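Local coordinates for uncharacterized protein (Bacteroides eggerthii, PDB 4L3R) that is of unknown function but belongs to the DUF4847 family of the calycin clan, a group of beta-barrel proteins, many of which bind small hydrophobic molecules, at residues 9-17 against 47-58; 91-99 against 112-121. All blocks are in the same frame, centred on the assembly; numbering follows the deposited sequence.

Contact 1. Residues 9-17 against 47-58; sequences IFNDKTWKL and LKITENFTLNFN
Lys16 sends CG anti to its backbone N (chi1 174°) and then bends at chi2 (69°), a course that carries its ammonium group into the turn between Leu47 and Asn52. There NZ donates to Asn52 O at 2.8 Å and to Leu47 O at 2.9 Å, with a weak third bond to Thr50 O. A long, flexible cation suits a place ringed by carbonyls, joining the end of a helix to the type I turn 49-52. At the other end, Phe57 swings its ring anti to its own carbonyl carbon, toward residues 9-10. Ile9 CG2 lies over one ring face, 3.6 Å from the Phe57 centroid, a CH-pi contact that a branched methyl makes well. Phe57 CB sits in turn above the centre of the Phe10 ring, 3.6 Å from that centroid, while the Phe57 ring turns its edge to the Phe10 face, planes at 62°. Trp15 completes the aromatic cluster; its NE1 binds Ile9 O at 3.2 Å in the ring plane and on a carbonyl lone pair, fixing the indole's rotation.

Between these ends the backbones pair antiparallel: Trp15 and Leu55 exchange two bonds, and Leu17 N reaches Phe53 O at 3.0 Å. Beside them Asn56 ND2 bonds Thr14 OG1 at 3.0 Å, the hydroxyl lying near the amide plane. Phe53, with left-handed helical backbone angles, forms a G1 bulge with Thr54 opposite His73.

Strand 54-61 lies between strands 15-22 and 66-73 in the antiparallel sheet, and Lys16 pairs through its backbone with Thr144 of strand 137-144. Helix 106-116 covers Leu17, Phe53 and Leu55, strand 127-134 meets Trp15, Leu55 and Phe57, and Phe10 packs on Val66 of the second subunit.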
loop_
_atom_site.group_PDB
_atom_site.type_symbol
_atom_site.label_atom_id
_atom_site.label_comp_id
_atom_site.label_asym_id
_atom_site.label_seq_id
_atom_site.Cartn_x
_atom_site.Cartn_y
_atom_site.Cartn_z
ATOM N N ILE B 9 -3.248 -8.445 4.187
ATOM C CA ILE B 9 -4.609 -8.289 3.669
ATOM C C ILE B 9 -4.563 -7.516 2.319
ATOM O O ILE B 9 -5.400 -7.765 1.451
ATOM C CB ILE B 9 -5.516 -7.593 4.735
ATOM C CG1 ILE B 9 -5.608 -8.444 6.028
ATOM C CG2 ILE B 9 -6.909 -7.332 4.201
ATOM C CD1 ILE B 9 -6.117 -7.681 7.247
ATOM N N PHE B 10 -3.575 -6.611 2.146
ATOM C CA PHE B 10 -3.356 -5.821 0.920
ATOM C C PHE B 10 -2.423 -6.503 -0.101
ATOM O O PHE B 10 -2.318 -6.025 -1.236
ATOM C CB PHE B 10 -2.697 -4.472 1.279
ATOM C CG PHE B 10 -3.589 -3.466 1.956
ATOM C CD1 PHE B 10 -3.881 -3.573 3.307
ATOM C CD2 PHE B 10 -4.061 -2.356 1.265
ATOM C CE1 PHE B 10 -4.697 -2.637 3.933
ATOM C CE2 PHE B 10 -4.862 -1.410 1.901
ATOM C CZ PHE B 10 -5.180 -1.561 3.228
ATOM N N ASN B 11 -1.701 -7.559 0.310
ATOM C CA ASN B 11 -0.663 -8.195 -0.503
ATOM C C ASN B 11 -1.191 -8.985 -1.724
ATOM O O ASN B 11 -1.358 -10.203 -1.656
ATOM C CB ASN B 11 0.210 -9.110 0.387
ATOM C CG ASN B 11 1.519 -9.555 -0.222
ATOM O OD1 ASN B 11 1.915 -9.141 -1.320
ATOM N ND2 ASN B 11 2.255 -10.369 0.519
ATOM N N ASP B 12 -1.353 -8.274 -2.864
ATOM C CA ASP B 12 -1.719 -8.814 -4.181
ATOM C C ASP B 12 -2.753 -9.949 -4.078
ATOM O O ASP B 12 -2.447 -11.114 -4.367
ATOM C CB ASP B 12 -0.428 -9.295 -4.893
ATOM C CG ASP B 12 -0.575 -9.707 -6.351
ATOM O OD1 ASP B 12 -1.374 -9.068 -7.075
ATOM O OD2 ASP B 12 0.142 -10.642 -6.778
ATOM N N LYS B 13 -3.972 -9.607 -3.640
ATOM C CA LYS B 13 -5.015 -10.617 -3.482
ATOM C C LYS B 13 -6.410 -10.027 -3.512
ATOM O O LYS B 13 -6.641 -8.920 -3.015
ATOM C CB LYS B 13 -4.821 -11.390 -2.165
ATOM C CG LYS B 13 -4.763 -10.516 -0.905
ATOM C CD LYS B 13 -4.686 -11.343 0.370
ATOM C CE LYS B 13 -3.363 -12.056 0.536
ATOM N NZ LYS B 13 -3.207 -12.588 1.910
ATOM N N THR B 14 -7.351 -10.807 -4.065
ATOM C CA THR B 14 -8.764 -10.473 -4.120
ATOM C C THR B 14 -9.468 -11.410 -3.152
ATOM O O THR B 14 -9.333 -12.632 -3.269
ATOM C CB THR B 14 -9.267 -10.584 -5.556
ATOM O OG1 THR B 14 -8.538 -9.646 -6.351
ATOM C CG2 THR B 14 -10.763 -10.311 -5.676
ATOM N N TRP B 15 -10.193 -10.840 -2.186
ATOM C CA TRP B 15 -10.951 -11.607 -1.199
ATOM C C TRP B 15 -12.290 -11.967 -1.809
ATOM O O TRP B 15 -13.005 -11.075 -2.258
ATOM C CB TRP B 15 -11.129 -10.794 0.084
ATOM C CG TRP B 15 -9.847 -10.615 0.820
ATOM C CD1 TRP B 15 -9.015 -9.536 0.764
ATOM C CD2 TRP B 15 -9.168 -11.608 1.592
ATOM N NE1 TRP B 15 -7.899 -9.765 1.529
ATOM C CE2 TRP B 15 -7.960 -11.036 2.042
ATOM C CE3 TRP B 15 -9.483 -12.916 1.984
ATOM C CZ2 TRP B 15 -7.069 -11.727 2.879
ATOM C CZ3 TRP B 15 -8.597 -13.604 2.791
ATOM C CH2 TRP B 15 -7.408 -13.010 3.240
ATOM N N LYS B 16 -12.611 -13.267 -1.869
ATOM C CA LYS B 16 -13.857 -13.770 -2.443
ATOM C C LYS B 16 -14.784 -14.196 -1.316
ATOM O O LYS B 16 -14.371 -14.978 -0.463
ATOM C CB LYS B 16 -13.556 -14.948 -3.394
ATOM C CG LYS B 16 -14.782 -15.667 -3.968
ATOM C CD LYS B 16 -15.587 -14.834 -4.949
ATOM C CE LYS B 16 -16.830 -15.585 -5.368
ATOM N NZ LYS B 16 -17.334 -15.138 -6.693
ATOM N N LEU B 17 -16.035 -13.700 -1.317
ATOM C CA LEU B 17 -17.017 -14.057 -0.300
ATOM C C LEU B 17 -17.293 -15.557 -0.288
ATOM O O LEU B 17 -17.536 -16.139 -1.343
ATOM C CB LEU B 17 -18.334 -13.311 -0.559
ATOM C CG LEU B 17 -19.429 -13.502 0.490
ATOM C CD1 LEU B 17 -19.117 -12.702 1.746
ATOM C CD2 LEU B 17 -20.793 -13.145 -0.089
ATOM N N LEU B 47 -23.117 -15.973 -7.160
ATOM C CA LEU B 47 -21.918 -16.144 -6.336
ATOM C C LEU B 47 -20.853 -16.997 -7.044
ATOM O O LEU B 47 -19.674 -16.817 -6.752
ATOM C CB LEU B 47 -22.284 -16.772 -4.979
ATOM C CG LEU B 47 -21.171 -16.894 -3.931
ATOM C CD1 LEU B 47 -20.613 -15.530 -3.556
ATOM C CD2 LEU B 47 -21.680 -17.606 -2.692
ATOM N N LYS B 48 -21.244 -17.920 -7.956
ATOM C CA LYS B 48 -20.275 -18.742 -8.715
ATOM C C LYS B 48 -19.452 -17.892 -9.707
ATOM O O LYS B 48 -18.355 -18.315 -10.088
ATOM C CB LYS B 48 -20.966 -19.881 -9.494
ATOM C CG LYS B 48 -21.378 -21.080 -8.647
ATOM C CD LYS B 48 -22.076 -22.148 -9.501
ATOM C CE LYS B 48 -22.566 -23.336 -8.699
ATOM N NZ LYS B 48 -23.905 -23.104 -8.093
ATOM N N ILE B 49 -19.982 -16.725 -10.154
ATOM C CA ILE B 49 -19.267 -15.853 -11.090
ATOM C C ILE B 49 -18.046 -15.292 -10.359
ATOM O O ILE B 49 -18.188 -14.744 -9.267
ATOM C CB ILE B 49 -20.188 -14.743 -11.673
ATOM C CG1 ILE B 49 -21.293 -15.373 -12.560
ATOM C CG2 ILE B 49 -19.368 -13.725 -12.487
ATOM C CD1 ILE B 49 -22.484 -14.461 -12.883
ATOM N N THR B 50 -16.856 -15.447 -10.958
ATOM C CA THR B 50 -15.564 -15.060 -10.370
ATOM C C THR B 50 -15.528 -13.610 -9.866
ATOM O O THR B 50 -15.145 -13.377 -8.729
ATOM C CB THR B 50 -14.435 -15.279 -11.407
ATOM O OG1 THR B 50 -14.460 -16.652 -11.805
ATOM C CG2 THR B 50 -13.044 -14.929 -10.860
ATOM N N GLU B 51 -15.901 -12.658 -10.720
ATOM C CA GLU B 51 -15.850 -11.228 -10.405
ATOM C C GLU B 51 -16.909 -10.764 -9.390
ATOM O O GLU B 51 -16.758 -9.662 -8.875
ATOM C CB GLU B 51 -15.948 -10.366 -11.691
ATOM C CG GLU B 51 -17.241 -10.501 -12.495
ATOM C CD GLU B 51 -17.193 -11.436 -13.690
ATOM O OE1 GLU B 51 -16.513 -12.485 -13.601
ATOM O OE2 GLU B 51 -17.899 -11.159 -14.687
ATOM N N ASN B 52 -17.960 -11.558 -9.093
ATOM C CA ASN B 52 -19.007 -11.151 -8.137
ATOM C C ASN B 52 -18.633 -11.453 -6.688
ATOM O O ASN B 52 -17.964 -12.450 -6.405
ATOM C CB ASN B 52 -20.338 -11.825 -8.464
ATOM C CG ASN B 52 -20.922 -11.405 -9.789
ATOM O OD1 ASN B 52 -20.444 -10.480 -10.430
ATOM N ND2 ASN B 52 -21.989 -12.063 -10.229
ATOM N N PHE B 53 -19.089 -10.577 -5.770
ATOM C CA PHE B 53 -18.874 -10.653 -4.323
ATOM C C PHE B 53 -17.379 -10.705 -3.978
ATOM O O PHE B 53 -16.928 -11.578 -3.231
ATOM C CB PHE B 53 -19.634 -11.836 -3.702
ATOM C CG PHE B 53 -21.118 -11.819 -3.987
ATOM C CD1 PHE B 53 -21.998 -11.174 -3.129
ATOM C CD2 PHE B 53 -21.635 -12.462 -5.104
ATOM C CE1 PHE B 53 -23.361 -11.134 -3.408
ATOM C CE2 PHE B 53 -23.001 -12.434 -5.376
ATOM C CZ PHE B 53 -23.859 -11.784 -4.518
ATOM N N THR B 54 -16.620 -9.742 -4.524
ATOM C CA THR B 54 -15.186 -9.624 -4.281
ATOM C C THR B 54 -14.908 -8.421 -3.377
ATOM O O THR B 54 -15.724 -7.497 -3.291
ATOM C CB THR B 54 -14.418 -9.515 -5.588
ATOM O OG1 THR B 54 -14.841 -8.348 -6.297
ATOM C CG2 THR B 54 -14.558 -10.749 -6.453
ATOM N N LEU B 55 -13.756 -8.441 -2.711
ATOM C CA LEU B 55 -13.312 -7.380 -1.807
ATOM C C LEU B 55 -11.810 -7.192 -2.000
ATOM O O LEU B 55 -11.072 -8.175 -2.084
ATOM C CB LEU B 55 -13.678 -7.755 -0.356
ATOM C CG LEU B 55 -13.111 -6.898 0.788
ATOM C CD1 LEU B 55 -13.770 -5.526 0.821
ATOM C CD2 LEU B 55 -13.347 -7.580 2.122
ATOM N N ASN B 56 -11.366 -5.942 -2.145
ATOM C CA ASN B 56 -9.961 -5.631 -2.376
ATOM C C ASN B 56 -9.500 -4.504 -1.476
ATOM O O ASN B 56 -10.142 -3.455 -1.419
ATOM C CB ASN B 56 -9.746 -5.215 -3.839
ATOM C CG ASN B 56 -9.773 -6.356 -4.811
ATOM O OD1 ASN B 56 -10.803 -6.641 -5.419
ATOM N ND2 ASN B 56 -8.641 -7.018 -5.013
ATOM N N PHE B 57 -8.384 -4.720 -0.789
ATOM C CA PHE B 57 -7.720 -3.715 0.029
ATOM C C PHE B 57 -6.592 -3.192 -0.829
ATOM O O PHE B 57 -5.710 -3.969 -1.187
ATOM C CB PHE B 57 -7.223 -4.325 1.338
ATOM C CG PHE B 57 -8.360 -4.703 2.252
ATOM C CD1 PHE B 57 -9.027 -5.908 2.094
ATOM C CD2 PHE B 57 -8.787 -3.842 3.246
ATOM C CE1 PHE B 57 -10.070 -6.261 2.942
ATOM C CE2 PHE B 57 -9.828 -4.198 4.097
ATOM C CZ PHE B 57 -10.461 -5.407 3.945
ATOM N N ASN B 58 -6.672 -1.935 -1.271
ATOM C CA ASN B 58 -5.648 -1.372 -2.159
ATOM C C ASN B 58 -5.093 -0.071 -1.650
ATOM O O ASN B 58 -5.750 0.640 -0.887
ATOM C CB ASN B 58 -6.217 -1.116 -3.561
ATOM C CG ASN B 58 -6.974 -2.260 -4.176
ATOM O OD1 ASN B 58 -8.173 -2.157 -4.439
ATOM N ND2 ASN B 58 -6.279 -3.352 -4.471
#

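Contact 2. Residues 91-99 against 112-121; sequences HTISISGKA and ISGLFNVFKY
Ile95 CD1 meets Val118 CG2 at 3.6 Å in the apolar centre of a seam where strands 92-96 and 118-123 come together antiparallel and close an eight-stranded barrel. Ile93 joins them; beta-branched residues suit these strands because they favour extended backbone. From helix 106-116, Leu115 CD2 reaches Ile95 CD1 at 4.2 Å. Phe116 lies across Ile95 and turns one face to Gly97 O and its edge to Ile95 O, a flat ring covering the backbone there. At the positive phi of Gly97 a side chain would strike Ser96 O; the bare backbone lets the ring lie close. Ala99 CB touches Ile112 CG2 at 3.6 Å, a small residue abutting the helix.

The strands pair directly only at a single Thr92-Lys120 bridge. Tyr121 N donates to His91 O at 3.0 Å; Ile93 N donates to Phe119 O (3.1 Å), nearly straight at the hydrogen but from well above the carbonyl plane. Past the bridge Ile95 faces the helix-to-strand junction, and water mediates the pairing: one molecule accepts from Ile95 N and lies 2.7 Å from Val118 O and 3.0 Å from Phe116 O; a second donates to both Ile95 O and Phe116 O, each 2.7 Å away.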
loop_
_atom_site.group_PDB
_atom_site.type_symbol
_atom_site.label_atom_id
_atom_site.label_comp_id
_atom_site.label_asym_id
_atom_site.label_seq_id
_atom_site.Cartn_x
_atom_site.Cartn_y
_atom_site.Cartn_z
ATOM N N HIS B 91 -7.266 -5.192 16.153
ATOM C CA HIS B 91 -8.018 -5.937 15.138
ATOM C C HIS B 91 -9.391 -5.278 14.856
ATOM O O HIS B 91 -10.383 -5.972 14.663
ATOM C CB HIS B 91 -8.161 -7.422 15.521
ATOM C CG HIS B 91 -6.914 -8.202 15.269
ATOM N ND1 HIS B 91 -5.921 -8.303 16.223
ATOM C CD2 HIS B 91 -6.525 -8.871 14.158
ATOM C CE1 HIS B 91 -4.965 -9.038 15.673
ATOM N NE2 HIS B 91 -5.283 -9.398 14.430
ATOM N N THR B 92 -9.425 -3.938 14.818
ATOM C CA THR B 92 -10.631 -3.172 14.536
ATOM C C THR B 92 -10.604 -2.769 13.064
ATOM O O THR B 92 -9.536 -2.757 12.448
ATOM C CB THR B 92 -10.738 -1.955 15.460
ATOM O OG1 THR B 92 -9.590 -1.131 15.292
ATOM C CG2 THR B 92 -10.895 -2.345 16.929
ATOM N N ILE B 93 -11.766 -2.457 12.504
ATOM C CA ILE B 93 -11.877 -2.038 11.109
ATOM C C ILE B 93 -13.151 -1.224 10.930
ATOM O O ILE B 93 -14.163 -1.530 11.549
ATOM C CB ILE B 93 -11.821 -3.235 10.114
ATOM C CG1 ILE B 93 -11.823 -2.731 8.650
ATOM C CG2 ILE B 93 -12.976 -4.222 10.362
ATOM C CD1 ILE B 93 -11.528 -3.746 7.640
ATOM N N SER B 94 -13.093 -0.200 10.083
ATOM C CA SER B 94 -14.253 0.625 9.764
ATOM C C SER B 94 -14.169 1.015 8.268
ATOM O O SER B 94 -13.096 1.385 7.793
ATOM C CB SER B 94 -14.318 1.834 10.701
ATOM O OG SER B 94 -14.528 3.074 10.044
ATOM N N ILE B 95 -15.277 0.845 7.530
ATOM C CA ILE B 95 -15.381 1.167 6.104
ATOM C C ILE B 95 -16.459 2.229 5.975
ATOM O O ILE B 95 -17.582 1.988 6.401
ATOM C CB ILE B 95 -15.708 -0.105 5.259
ATOM C CG1 ILE B 95 -14.579 -1.162 5.397
ATOM C CG2 ILE B 95 -15.960 0.269 3.764
ATOM C CD1 ILE B 95 -14.932 -2.592 4.874
ATOM N N SER B 96 -16.130 3.395 5.406
ATOM C CA SER B 96 -17.070 4.507 5.263
ATOM C C SER B 96 -17.211 4.938 3.805
ATOM O O SER B 96 -16.221 5.000 3.080
ATOM C CB SER B 96 -16.597 5.697 6.094
ATOM O OG SER B 96 -16.447 5.336 7.456
ATOM N N GLY B 97 -18.432 5.295 3.426
ATOM C CA GLY B 97 -18.762 5.755 2.082
ATOM C C GLY B 97 -20.128 5.276 1.646
ATOM O O GLY B 97 -20.971 4.932 2.481
ATOM N N LYS B 98 -20.354 5.249 0.332
ATOM C CA LYS B 98 -21.622 4.789 -0.238
ATOM C C LYS B 98 -21.362 3.990 -1.503
ATOM O O LYS B 98 -20.398 4.258 -2.225
ATOM C CB LYS B 98 -22.584 5.960 -0.514
ATOM C CG LYS B 98 -21.962 7.145 -1.233
ATOM C CD LYS B 98 -23.001 8.211 -1.557
ATOM C CE LYS B 98 -22.360 9.467 -2.095
ATOM N NZ LYS B 98 -23.371 10.486 -2.473
ATOM N N ALA B 99 -22.211 2.996 -1.754
ATOM C CA ALA B 99 -22.078 2.152 -2.933
ATOM C C ALA B 99 -22.603 2.875 -4.177
ATOM O O ALA B 99 -23.501 3.714 -4.083
ATOM C CB ALA B 99 -22.838 0.849 -2.734
ATOM N N ILE B 112 -23.366 -5.572 0.538
ATOM C CA ILE B 112 -23.065 -4.134 0.467
ATOM C C ILE B 112 -23.362 -3.441 1.805
ATOM O O ILE B 112 -22.517 -2.679 2.276
ATOM C CB ILE B 112 -23.827 -3.458 -0.714
ATOM C CG1 ILE B 112 -23.310 -3.982 -2.082
ATOM C CG2 ILE B 112 -23.744 -1.922 -0.654
ATOM C CD1 ILE B 112 -21.903 -3.501 -2.526
ATOM N N SER B 113 -24.539 -3.689 2.410
ATOM C CA SER B 113 -24.880 -3.079 3.706
ATOM C C SER B 113 -23.935 -3.511 4.815
ATOM O O SER B 113 -23.554 -2.692 5.644
ATOM C CB SER B 113 -26.311 -3.426 4.127
ATOM O OG SER B 113 -27.247 -2.655 3.398
ATOM N N GLY B 114 -23.615 -4.799 4.846
ATOM C CA GLY B 114 -22.745 -5.374 5.857
ATOM C C GLY B 114 -21.342 -4.810 5.850
ATOM O O GLY B 114 -20.755 -4.626 6.918
ATOM N N LEU B 115 -20.792 -4.514 4.657
ATOM C CA LEU B 115 -19.432 -3.966 4.550
ATOM C C LEU B 115 -19.317 -2.592 5.195
ATOM O O LEU B 115 -18.324 -2.344 5.869
ATOM C CB LEU B 115 -18.955 -3.921 3.099
ATOM C CG LEU B 115 -18.527 -5.277 2.544
ATOM C CD1 LEU B 115 -18.471 -5.234 1.039
ATOM C CD2 LEU B 115 -17.154 -5.708 3.099
ATOM N N PHE B 116 -20.339 -1.734 5.075
ATOM C CA PHE B 116 -20.283 -0.410 5.706
ATOM C C PHE B 116 -20.543 -0.470 7.221
ATOM O O PHE B 116 -20.332 0.540 7.890
ATOM C CB PHE B 116 -21.272 0.556 5.038
ATOM C CG PHE B 116 -20.877 0.920 3.624
ATOM C CD1 PHE B 116 -19.708 1.635 3.373
ATOM C CD2 PHE B 116 -21.703 0.606 2.549
ATOM C CE1 PHE B 116 -19.343 1.968 2.071
ATOM C CE2 PHE B 116 -21.343 0.958 1.245
ATOM C CZ PHE B 116 -20.162 1.627 1.015
ATOM N N ASN B 117 -20.999 -1.630 7.759
ATOM C CA ASN B 117 -21.258 -1.819 9.179
ATOM C C ASN B 117 -20.187 -2.686 9.854
ATOM O O ASN B 117 -20.402 -3.095 10.999
ATOM C CB ASN B 117 -22.653 -2.454 9.389
ATOM C CG ASN B 117 -23.800 -1.546 9.025
ATOM O OD1 ASN B 117 -23.776 -0.343 9.292
ATOM N ND2 ASN B 117 -24.870 -2.107 8.479
ATOM N N VAL B 118 -19.033 -2.957 9.198
ATOM C CA VAL B 118 -17.967 -3.734 9.850
ATOM C C VAL B 118 -17.401 -2.934 11.029
ATOM O O VAL B 118 -17.377 -1.703 10.975
ATOM C CB VAL B 118 -16.814 -4.195 8.914
ATOM C CG1 VAL B 118 -17.327 -5.138 7.836
ATOM C CG2 VAL B 118 -16.033 -3.014 8.311
ATOM N N PHE B 119 -17.000 -3.625 12.104
ATOM C CA PHE B 119 -16.397 -2.979 13.279
ATOM C C PHE B 119 -15.093 -3.681 13.727
ATOM O O PHE B 119 -14.238 -3.006 14.301
ATOM C CB PHE B 119 -17.396 -2.882 14.441
ATOM C CG PHE B 119 -17.895 -4.189 14.999
ATOM C CD1 PHE B 119 -18.999 -4.821 14.446
ATOM C CD2 PHE B 119 -17.352 -4.718 16.160
ATOM C CE1 PHE B 119 -19.489 -6.009 14.992
ATOM C CE2 PHE B 119 -17.862 -5.887 16.721
ATOM C CZ PHE B 119 -18.917 -6.532 16.124
ATOM N N LYS B 120 -14.929 -5.003 13.481
ATOM C CA LYS B 120 -13.702 -5.731 13.834
ATOM C C LYS B 120 -13.490 -6.892 12.862
ATOM O O LYS B 120 -14.377 -7.201 12.067
ATOM C CB LYS B 120 -13.715 -6.220 15.304
ATOM C CG LYS B 120 -14.727 -7.326 15.626
ATOM C CD LYS B 120 -14.701 -7.733 17.104
ATOM C CE LYS B 120 -15.561 -8.947 17.384
ATOM N NZ LYS B 120 -15.519 -9.353 18.818
ATOM N N TYR B 121 -12.301 -7.510 12.905
ATOM C CA TYR B 121 -11.967 -8.605 11.998
ATOM C C TYR B 121 -10.938 -9.562 12.584
ATOM O O TYR B 121 -10.347 -9.314 13.632
ATOM C CB TYR B 121 -11.397 -8.036 10.676
ATOM C CG TYR B 121 -9.972 -7.539 10.798
ATOM C CD1 TYR B 121 -9.691 -6.294 11.351
ATOM C CD2 TYR B 121 -8.897 -8.344 10.432
ATOM C CE1 TYR B 121 -8.379 -5.856 11.520
ATOM C CE2 TYR B 121 -7.581 -7.919 10.603
ATOM C CZ TYR B 121 -7.327 -6.673 11.151
ATOM O OH TYR B 121 -6.047 -6.219 11.338
HETATM O O HOH W 1 -17.670 0.225 9.151
HETATM O O HOH W 2 -19.737 3.150 7.448
#

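How the contacts relate
Contact 1 joins neighbouring strands in the middle of the sheet order, with the helical turn at 9-10 and the end of helix 37-48 added, whereas contact 2 is the seam between the outermost strands. Their centres lie about 15 Å apart on opposite sides of the chain's centre, yet side chains meet between them. Ile9 CD1 packs on Tyr121 CE2 at 3.7 Å, Phe57 CE2 on Ile93 CD1 at 4.0 Å, and Leu55 CD1 on Leu115 CD2 at 4.1 Å. One apolar interior therefore serves both contacts. In calycin relatives such an interior often receives the ligand; whether this protein binds anything there is unknown.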